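Local structure of formyltransferase PseJ (Anoxybacillus kamchatkensis G10, 6EDK) at residues A[33-38]-A[157-162]; A[40-43]-A[48-51]; A[195-200]-A[207-212]. The protein belongs to the formyltransferase family, with an alpha/beta core in which helices pack on a mixed beta sheet. One frame throughout, in Å; residues are numbered along the deposited sequence.

Contact 1 of 3, residues A[33-38]-A[157-162]; sequences PERKWL and TIEKLF. With SO4 (sulfate ion), chain C.
Trp37 and Glu159 bring together two helices of the alpha/beta core. Helix 36-43 belongs to the first beta-alpha-beta unit. Helix 147-169 lies on the sheet, where Ile158 and Phe162 touch Leu93. The six-membered end of the Trp37 indole does most of the touching. Its CZ2 is 3.5 Å from Glu159 CD, and its CH2 lies 3.8 Å from Glu159 CB. The two side chains cross at about a right angle. The ring and carboxylate planes are 40° apart, so this is no flat stack. The CG of Trp37 stands between the backbone N and the carbonyl carbon (chi1 68°), and this swings the indole toward helix 147-169. Glu159 OE2 is also 4.1 Å from Arg35 NH1, well out of the guanidinium plane. This is a proximity of charges without a salt bridge. Both polar ends have a firmer partner in Tyr72: its OH is hydrogen-bonded to Glu159 OE2, and its backbone O to Arg35 NH2. Deeper in, Leu38 CD1 comes within 3.7 Å of Phe162 CE2, and these side chains too cross nearly at right angles. A sulfate ion, probably from the crystallisation liquor, sits at the start of helix 36-43, just after the N-cap residue Arg35. Lys36 N donates to sulfate O1 at 2.9 Å. Trp37 N donates to sulfate O4 at 3.3 Å. Sulfate O3 lies in the indole plane, 3.6 Å from Trp37 CD1.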
loop_
_atom_site.group_PDB
_atom_site.type_symbol
_atom_site.label_atom_id
_atom_site.label_comp_id
_atom_site.label_asym_id
_atom_site.label_seq_id
_atom_site.Cartn_x
_atom_site.Cartn_y
_atom_site.Cartn_z
ATOM N N PRO A 33 -1.524 -1.136 11.280
ATOM C CA PRO A 33 -1.088 -1.975 12.398
ATOM C C PRO A 33 0.251 -1.533 12.955
ATOM O O PRO A 33 1.093 -0.993 12.237
ATOM C CB PRO A 33 -0.985 -3.381 11.770
ATOM C CG PRO A 33 -1.838 -3.352 10.622
ATOM C CD PRO A 33 -1.902 -1.939 10.096
ATOM N N GLU A 34 0.470 -1.787 14.262
ATOM C CA GLU A 34 1.769 -1.435 14.822
ATOM C C GLU A 34 2.828 -2.369 14.236
ATOM O O GLU A 34 2.642 -3.591 14.193
ATOM C CB GLU A 34 1.781 -1.472 16.357
ATOM C CG GLU A 34 3.209 -1.307 17.058
ATOM C CD GLU A 34 4.107 -0.041 16.712
ATOM O OE1 GLU A 34 3.726 0.889 15.950
ATOM O OE2 GLU A 34 5.260 -0.005 17.230
ATOM N N ARG A 35 3.896 -1.793 13.747
ATOM C CA ARG A 35 5.046 -2.519 13.230
ATOM C C ARG A 35 6.285 -1.950 13.890
ATOM O O ARG A 35 6.802 -0.937 13.443
ATOM C CB ARG A 35 5.129 -2.389 11.721
ATOM C CG ARG A 35 3.916 -2.906 11.013
ATOM C CD ARG A 35 4.044 -2.631 9.538
ATOM N NE ARG A 35 2.735 -2.465 8.912
ATOM C CZ ARG A 35 2.108 -3.458 8.288
ATOM N NH1 ARG A 35 2.680 -4.643 8.200
ATOM N NH2 ARG A 35 0.970 -3.243 7.718
ATOM N N LYS A 36 6.747 -2.605 14.948
ATOM C CA LYS A 36 7.912 -2.094 15.656
ATOM C C LYS A 36 9.108 -1.949 14.739
ATOM O O LYS A 36 9.854 -0.967 14.844
ATOM C CB LYS A 36 8.258 -2.997 16.838
ATOM C CG LYS A 36 9.397 -2.442 17.708
ATOM C CD LYS A 36 9.901 -3.475 18.735
ATOM C CE LYS A 36 11.234 -3.048 19.362
ATOM N NZ LYS A 36 11.246 -1.598 19.702
ATOM N N TRP A 37 9.322 -2.911 13.816
ATOM C CA TRP A 37 10.497 -2.796 12.966
ATOM C C TRP A 37 10.464 -1.516 12.152
ATOM O O TRP A 37 11.510 -0.930 11.853
ATOM C CB TRP A 37 10.614 -4.045 12.024
ATOM C CG TRP A 37 9.514 -4.110 10.958
ATOM C CD1 TRP A 37 8.353 -4.803 11.042
ATOM C CD2 TRP A 37 9.521 -3.484 9.709
ATOM N NE1 TRP A 37 7.596 -4.586 9.927
ATOM C CE2 TRP A 37 8.304 -3.780 9.088
ATOM C CE3 TRP A 37 10.397 -2.629 9.073
ATOM C CZ2 TRP A 37 7.952 -3.232 7.846
ATOM C CZ3 TRP A 37 10.075 -2.114 7.847
ATOM C CH2 TRP A 37 8.858 -2.408 7.249
ATOM N N LEU A 38 9.274 -1.099 11.709
ATOM C CA LEU A 38 9.173 0.108 10.909
ATOM C C LEU A 38 9.296 1.386 11.763
ATOM O O LEU A 38 9.976 2.347 11.371
ATOM C CB LEU A 38 7.841 0.091 10.169
ATOM C CG LEU A 38 7.536 1.268 9.233
ATOM C CD1 LEU A 38 8.635 1.555 8.302
ATOM C CD2 LEU A 38 6.247 0.962 8.496
ATOM N N THR A 157 8.697 -7.470 -0.480
ATOM C CA THR A 157 9.142 -6.559 -1.518
ATOM C C THR A 157 8.729 -5.100 -1.267
ATOM O O THR A 157 9.535 -4.188 -1.461
ATOM C CB THR A 157 8.606 -7.014 -2.879
ATOM O OG1 THR A 157 8.969 -8.395 -3.136
ATOM C CG2 THR A 157 9.108 -6.168 -3.998
ATOM N N ILE A 158 7.505 -4.858 -0.834
ATOM C CA ILE A 158 7.152 -3.429 -0.647
ATOM C C ILE A 158 7.891 -2.828 0.593
ATOM O O ILE A 158 8.250 -1.660 0.581
ATOM C CB ILE A 158 5.637 -3.237 -0.496
ATOM C CG1 ILE A 158 5.272 -1.746 -0.691
ATOM C CG2 ILE A 158 5.071 -3.826 0.821
ATOM C CD1 ILE A 158 3.822 -1.514 -1.028
ATOM N N GLU A 159 8.111 -3.622 1.646
ATOM C CA GLU A 159 8.887 -3.171 2.822
ATOM C C GLU A 159 10.300 -2.909 2.412
ATOM O O GLU A 159 10.869 -1.887 2.759
ATOM C CB GLU A 159 8.775 -4.184 3.923
ATOM C CG GLU A 159 7.299 -4.393 4.391
ATOM C CD GLU A 159 7.064 -5.503 5.375
ATOM O OE1 GLU A 159 8.021 -6.213 5.772
ATOM O OE2 GLU A 159 5.878 -5.714 5.797
ATOM N N LYS A 160 10.880 -3.786 1.577
ATOM C CA LYS A 160 12.195 -3.483 1.019
ATOM C C LYS A 160 12.203 -2.214 0.200
ATOM O O LYS A 160 13.131 -1.416 0.288
ATOM C CB LYS A 160 12.628 -4.690 0.175
ATOM C CG LYS A 160 14.030 -4.616 -0.350
ATOM C CD LYS A 160 14.440 -5.853 -1.194
ATOM C CE LYS A 160 15.869 -5.632 -1.697
ATOM N NZ LYS A 160 16.180 -6.453 -2.900
ATOM N N LEU A 161 11.241 -2.054 -0.711
ATOM C CA LEU A 161 11.216 -0.903 -1.600
ATOM C C LEU A 161 11.079 0.392 -0.799
ATOM O O LEU A 161 11.713 1.412 -1.105
ATOM C CB LEU A 161 10.000 -1.050 -2.553
ATOM C CG LEU A 161 9.793 -0.003 -3.634
ATOM C CD1 LEU A 161 10.909 -0.020 -4.673
ATOM C CD2 LEU A 161 8.445 -0.191 -4.349
ATOM N N PHE A 162 10.293 0.322 0.265
ATOM C CA PHE A 162 10.106 1.517 1.118
ATOM C C PHE A 162 11.437 1.910 1.760
ATOM O O PHE A 162 11.870 3.081 1.716
ATOM C CB PHE A 162 9.095 1.213 2.192
ATOM C CG PHE A 162 9.007 2.359 3.186
ATOM C CD1 PHE A 162 8.416 3.508 2.824
ATOM C CD2 PHE A 162 9.672 2.247 4.380
ATOM C CE1 PHE A 162 8.415 4.599 3.723
ATOM C CE2 PHE A 162 9.695 3.354 5.269
ATOM C CZ PHE A 162 9.070 4.474 4.881
HETATM S S SO4 C . 6.572 -6.256 14.579
HETATM O O1 SO4 C . 5.791 -5.271 15.367
HETATM O O2 SO4 C . 6.545 -7.544 15.280
HETATM O O3 SO4 C . 5.978 -6.434 13.242
HETATM O O4 SO4 C . 7.987 -5.830 14.434
#

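Contact 2 of 3, residues A[40-43]-A[48-51]; sequences DFLE and EVTQ
The carboxylate of Glu43 is the flat group in this contact, and it approaches Val49 with one oxygen. Its OE2 lies 4.0 Å from Val49 CB, which stands out of the carboxylate plane. Val49 N is a little farther from that oxygen, at 4.2 Å, and no hydrogen bond forms. OE2 has its stronger partner in Arg39, whose NH1 makes a salt bridge with it. The same NH1 also bonds to Val49 O, so Arg39 ties the end of Glu43 to the backbone of the strand. The Glu43 chain runs extended beyond CG. Its CG touches Val49 CG2 at 3.7 Å, and the two side chains cross obliquely. The segments belong to the beta-alpha-beta unit made of strand 27-31, helix 36-43 and strand 48-52. Here the helix meets an outermost strand of the sheet within this chain, just after the four-residue link between them. Val49 points at the helix, while Glu48 and Thr50 point away. With CG1 anti to the backbone N (chi1 177°), Val49 holds CG2 toward the helix. This methyl is shared: Leu42 CB also reaches it, at 3.7 Å. Beyond CB, the Leu42 side chain packs on Phe162 and Trp166 of helix 147-169.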
loop_
_atom_site.group_PDB
_atom_site.type_symbol
_atom_site.label_atom_id
_atom_site.label_comp_id
_atom_site.label_asym_id
_atom_site.label_seq_id
_atom_site.Cartn_x
_atom_site.Cartn_y
_atom_site.Cartn_z
ATOM N N ASP A 40 11.089 1.505 14.456
ATOM C CA ASP A 40 12.521 1.599 14.742
ATOM C C ASP A 40 13.302 2.107 13.551
ATOM O O ASP A 40 14.250 2.874 13.709
ATOM C CB ASP A 40 13.088 0.228 15.153
ATOM C CG ASP A 40 12.666 -0.188 16.513
ATOM O OD1 ASP A 40 12.241 0.673 17.311
ATOM O OD2 ASP A 40 12.754 -1.393 16.794
ATOM N N PHE A 41 12.984 1.609 12.335
ATOM C CA PHE A 41 13.702 2.065 11.149
ATOM C C PHE A 41 13.555 3.570 10.983
ATOM O O PHE A 41 14.532 4.298 10.752
ATOM C CB PHE A 41 13.144 1.325 9.865
ATOM C CG PHE A 41 13.681 1.884 8.571
ATOM C CD1 PHE A 41 14.920 1.488 8.086
ATOM C CD2 PHE A 41 12.935 2.749 7.806
ATOM C CE1 PHE A 41 15.443 1.994 6.893
ATOM C CE2 PHE A 41 13.443 3.266 6.620
ATOM C CZ PHE A 41 14.676 2.889 6.150
ATOM N N LEU A 42 12.342 4.052 11.133
ATOM C CA LEU A 42 12.092 5.465 10.920
ATOM C C LEU A 42 12.796 6.304 12.017
ATOM O O LEU A 42 13.355 7.360 11.730
ATOM C CB LEU A 42 10.590 5.735 10.969
ATOM C CG LEU A 42 9.790 5.188 9.763
ATOM C CD1 LEU A 42 8.304 5.381 10.008
ATOM C CD2 LEU A 42 10.231 5.899 8.532
ATOM N N GLU A 43 12.793 5.792 13.231
ATOM C CA GLU A 43 13.437 6.518 14.331
ATOM C C GLU A 43 14.943 6.510 14.207
ATOM O O GLU A 43 15.580 7.424 14.717
ATOM C CB GLU A 43 13.017 5.914 15.656
ATOM C CG GLU A 43 11.592 6.274 16.044
ATOM C CD GLU A 43 11.130 5.611 17.343
ATOM O OE1 GLU A 43 11.799 4.674 17.849
ATOM O OE2 GLU A 43 10.062 6.013 17.843
ATOM N N GLU A 48 10.594 11.426 15.104
ATOM C CA GLU A 48 9.758 10.848 16.130
ATOM C C GLU A 48 8.552 10.236 15.426
ATOM O O GLU A 48 8.100 10.728 14.400
ATOM C CB GLU A 48 9.368 11.867 17.210
ATOM C CG GLU A 48 8.050 12.563 17.052
ATOM C CD GLU A 48 7.712 13.448 18.281
ATOM O OE1 GLU A 48 8.670 13.924 18.955
ATOM O OE2 GLU A 48 6.499 13.650 18.570
ATOM N N VAL A 49 8.093 9.142 15.953
ATOM C CA VAL A 49 7.056 8.360 15.319
ATOM C C VAL A 49 5.900 8.136 16.262
ATOM O O VAL A 49 6.087 7.770 17.424
ATOM C CB VAL A 49 7.610 6.980 14.827
ATOM C CG1 VAL A 49 6.475 6.204 14.258
ATOM C CG2 VAL A 49 8.761 7.216 13.853
ATOM N N THR A 50 4.704 8.269 15.738
ATOM C CA THR A 50 3.495 7.833 16.432
ATOM C C THR A 50 2.722 6.957 15.487
ATOM O O THR A 50 2.874 7.074 14.278
ATOM C CB THR A 50 2.600 9.029 16.857
ATOM O OG1 THR A 50 2.082 9.660 15.694
ATOM C CG2 THR A 50 3.407 10.046 17.689
ATOM N N GLN A 51 1.871 6.096 16.051
ATOM C CA GLN A 51 1.104 5.127 15.286
ATOM C C GLN A 51 -0.350 5.242 15.657
ATOM O O GLN A 51 -0.687 5.514 16.809
ATOM C CB GLN A 51 1.598 3.675 15.525
ATOM C CG GLN A 51 0.707 2.560 14.899
ATOM C CD GLN A 51 -0.421 2.015 15.819
ATOM O OE1 GLN A 51 -0.410 2.239 17.038
ATOM N NE2 GLN A 51 -1.407 1.284 15.218
#

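Contact 3 of 3, residues A[195-200]-A[207-212]; sequences LYLLTD and QKLIGK
Two turns of the C-terminal loop region meet here: an inverse gamma turn centred on Leu198 and a type II beta turn from Leu209 to Lys212. The contact is at the protein surface and is mainly apolar. Leu209 is its buried member. The CD2 methyl of Leu209 is shared by two leucines. It lies 3.8 Å from Leu197 CB and 3.7 Å from Leu198 CD2. Leu198 and Leu209 cross at about a right angle and meet through their branch ends. Leu198 starts off away from segment 207-212, yet its CD2 reaches Leu209. Both leucines also touch Leu147 of helix 147-169, and Leu209 reaches Leu108 of helix 106-112. A molecule of 2-(N-morpholino)-ethanesulfonic acid, probably from the crystallisation liquor, lies about 4 Å from the Leu198 side chain.

Leu197 also packs on the aliphatic part of Lys212. Its CD1 is 3.7 Å from Lys212 CB and 3.8 Å from Lys212 CG. The lysine chain is bent at chi2 (-74°) and again at chi4 (-63°). These bends fold it back over its own segment, where NZ makes a weak hydrogen bond of 3.4 Å to Lys208 O. At the other end of the contact, Lys208 NZ is 4.4 Å from Asp200 OD2. The opposite charges are near each other but too far apart for a salt bridge. The backbone N of Asp200 is hydrogen-bonded to Thr204 OG1. In segment 207-212 the chain reverses where Lys212 N bonds to Leu209 O at 3.1 Å. Gly211 sits at the third position with a positive phi of 79°, as is usual for glycine in a type II beta turn.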
loop_
_atom_site.group_PDB
_atom_site.type_symbol
_atom_site.label_atom_id
_atom_site.label_comp_id
_atom_site.label_asym_id
_atom_site.label_seq_id
_atom_site.Cartn_x
_atom_site.Cartn_y
_atom_site.Cartn_z
ATOM N N LEU A 195 -14.672 -17.538 -4.203
ATOM C CA LEU A 195 -14.150 -18.225 -3.020
ATOM C C LEU A 195 -14.181 -19.742 -3.160
ATOM O O LEU A 195 -13.417 -20.432 -2.497
ATOM C CB LEU A 195 -14.936 -17.812 -1.782
ATOM C CG LEU A 195 -14.816 -16.352 -1.333
ATOM C CD1 LEU A 195 -15.382 -16.168 0.092
ATOM C CD2 LEU A 195 -13.395 -15.814 -1.368
ATOM N N TYR A 196 -15.065 -20.286 -4.000
ATOM C CA TYR A 196 -15.140 -21.729 -4.166
ATOM C C TYR A 196 -13.871 -22.271 -4.798
ATOM O O TYR A 196 -13.622 -23.480 -4.735
ATOM C CB TYR A 196 -16.373 -22.098 -5.020
ATOM C CG TYR A 196 -16.169 -21.882 -6.495
ATOM C CD1 TYR A 196 -16.480 -20.671 -7.090
ATOM C CD2 TYR A 196 -15.629 -22.895 -7.301
ATOM C CE1 TYR A 196 -16.258 -20.458 -8.449
ATOM C CE2 TYR A 196 -15.406 -22.705 -8.647
ATOM C CZ TYR A 196 -15.717 -21.483 -9.222
ATOM O OH TYR A 196 -15.482 -21.291 -10.563
ATOM N N LEU A 197 -13.086 -21.396 -5.447
ATOM C CA LEU A 197 -11.800 -21.821 -5.994
ATOM C C LEU A 197 -10.757 -21.992 -4.906
ATOM O O LEU A 197 -9.857 -22.816 -5.067
ATOM C CB LEU A 197 -11.322 -20.796 -7.022
ATOM C CG LEU A 197 -12.141 -20.715 -8.310
ATOM C CD1 LEU A 197 -11.804 -19.447 -9.057
ATOM C CD2 LEU A 197 -11.880 -21.917 -9.192
ATOM N N LEU A 198 -10.899 -21.258 -3.795
ATOM C CA LEU A 198 -9.901 -21.263 -2.731
ATOM C C LEU A 198 -10.139 -22.418 -1.751
ATOM O O LEU A 198 -10.337 -22.224 -0.557
ATOM C CB LEU A 198 -9.912 -19.924 -2.010
ATOM C CG LEU A 198 -9.842 -18.686 -2.894
ATOM C CD1 LEU A 198 -9.494 -17.498 -2.035
ATOM C CD2 LEU A 198 -8.816 -18.925 -3.997
ATOM N N THR A 199 -10.015 -23.632 -2.278
ATOM C CA THR A 199 -10.268 -24.827 -1.489
ATOM C C THR A 199 -9.263 -25.021 -0.375
ATOM O O THR A 199 -9.597 -25.685 0.606
ATOM C CB THR A 199 -10.269 -26.064 -2.386
ATOM O OG1 THR A 199 -9.125 -26.025 -3.241
ATOM C CG2 THR A 199 -11.541 -26.100 -3.218
ATOM N N ASP A 200 -8.050 -24.454 -0.496
ATOM C CA ASP A 200 -7.066 -24.560 0.578
ATOM C C ASP A 200 -6.722 -23.210 1.181
ATOM O O ASP A 200 -5.676 -23.060 1.790
ATOM C CB ASP A 200 -5.802 -25.268 0.086
ATOM C CG ASP A 200 -6.062 -26.714 -0.284
ATOM O OD1 ASP A 200 -6.569 -27.439 0.586
ATOM O OD2 ASP A 200 -5.790 -27.119 -1.431
ATOM N N GLN A 207 -1.933 -21.432 -9.631
ATOM C CA GLN A 207 -2.192 -21.980 -10.968
ATOM C C GLN A 207 -3.685 -22.236 -11.165
ATOM O O GLN A 207 -4.227 -21.945 -12.231
ATOM C CB GLN A 207 -1.371 -23.270 -11.159
ATOM C CG GLN A 207 -0.980 -23.611 -12.596
ATOM C CD GLN A 207 -0.289 -22.451 -13.337
ATOM O OE1 GLN A 207 0.753 -21.916 -12.899
ATOM N NE2 GLN A 207 -0.874 -22.057 -14.469
ATOM N N LYS A 208 -4.380 -22.690 -10.113
ATOM C CA LYS A 208 -5.817 -22.944 -10.166
ATOM C C LYS A 208 -6.651 -21.693 -10.377
ATOM O O LYS A 208 -7.842 -21.799 -10.722
ATOM C CB LYS A 208 -6.282 -23.595 -8.846
ATOM C CG LYS A 208 -5.595 -24.906 -8.547
ATOM C CD LYS A 208 -6.215 -25.605 -7.335
ATOM C CE LYS A 208 -5.585 -26.984 -7.155
ATOM N NZ LYS A 208 -5.811 -27.562 -5.794
ATOM N N LEU A 209 -6.058 -20.502 -10.171
ATOM C CA LEU A 209 -6.794 -19.260 -10.122
ATOM C C LEU A 209 -6.608 -18.413 -11.368
ATOM O O LEU A 209 -7.422 -17.512 -11.615
ATOM C CB LEU A 209 -6.351 -18.454 -8.890
ATOM C CG LEU A 209 -6.339 -19.209 -7.582
ATOM C CD1 LEU A 209 -6.013 -18.286 -6.379
ATOM C CD2 LEU A 209 -7.696 -19.845 -7.351
ATOM N N ILE A 210 -5.565 -18.677 -12.146
ATOM C CA ILE A 210 -5.148 -17.734 -13.178
ATOM C C ILE A 210 -6.227 -17.650 -14.231
ATOM O O ILE A 210 -6.621 -18.673 -14.809
ATOM C CB ILE A 210 -3.810 -18.134 -13.791
ATOM C CG1 ILE A 210 -2.693 -17.932 -12.754
ATOM C CG2 ILE A 210 -3.561 -17.311 -15.071
ATOM C CD1 ILE A 210 -1.424 -18.541 -13.137
ATOM N N GLY A 211 -6.711 -16.435 -14.469
ATOM C CA GLY A 211 -7.680 -16.135 -15.491
ATOM C C GLY A 211 -9.109 -16.475 -15.151
ATOM O O GLY A 211 -9.982 -16.281 -16.002
ATOM N N LYS A 212 -9.376 -17.014 -13.964
ATOM C CA LYS A 212 -10.703 -17.554 -13.680
ATOM C C LYS A 212 -11.765 -16.486 -13.675
ATOM O O LYS A 212 -12.941 -16.805 -13.783
ATOM C CB LYS A 212 -10.705 -18.292 -12.350
ATOM C CG LYS A 212 -10.106 -19.653 -12.444
ATOM C CD LYS A 212 -11.077 -20.618 -13.169
ATOM C CE LYS A 212 -10.626 -22.063 -13.045
ATOM N NZ LYS A 212 -9.309 -22.351 -13.693
#

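Overall arrangement
Contacts 1 and 2 are neighbours, with centres 11 Å apart, and both use helix 36-43. Contact 2 is nested inside the loop that contact 1 closes. It is a short link within one beta-alpha-beta unit, whereas contact 1 joins that unit to helix 147-169 across 118 intervening residues. They touch directly: Phe162 CE2 is 4.0 Å from Phe41 CE2. In them helix 36-43 packs against strand 48-52 and helix 147-169. Contact 3 comes later, in loops after strand 185-186. Its centre is 29 Å from that of contact 1 and 39 Å from that of contact 2, across the chain's centre from contact 2. Helix 147-169 still links the two regions, since Leu147 packs on contact 3.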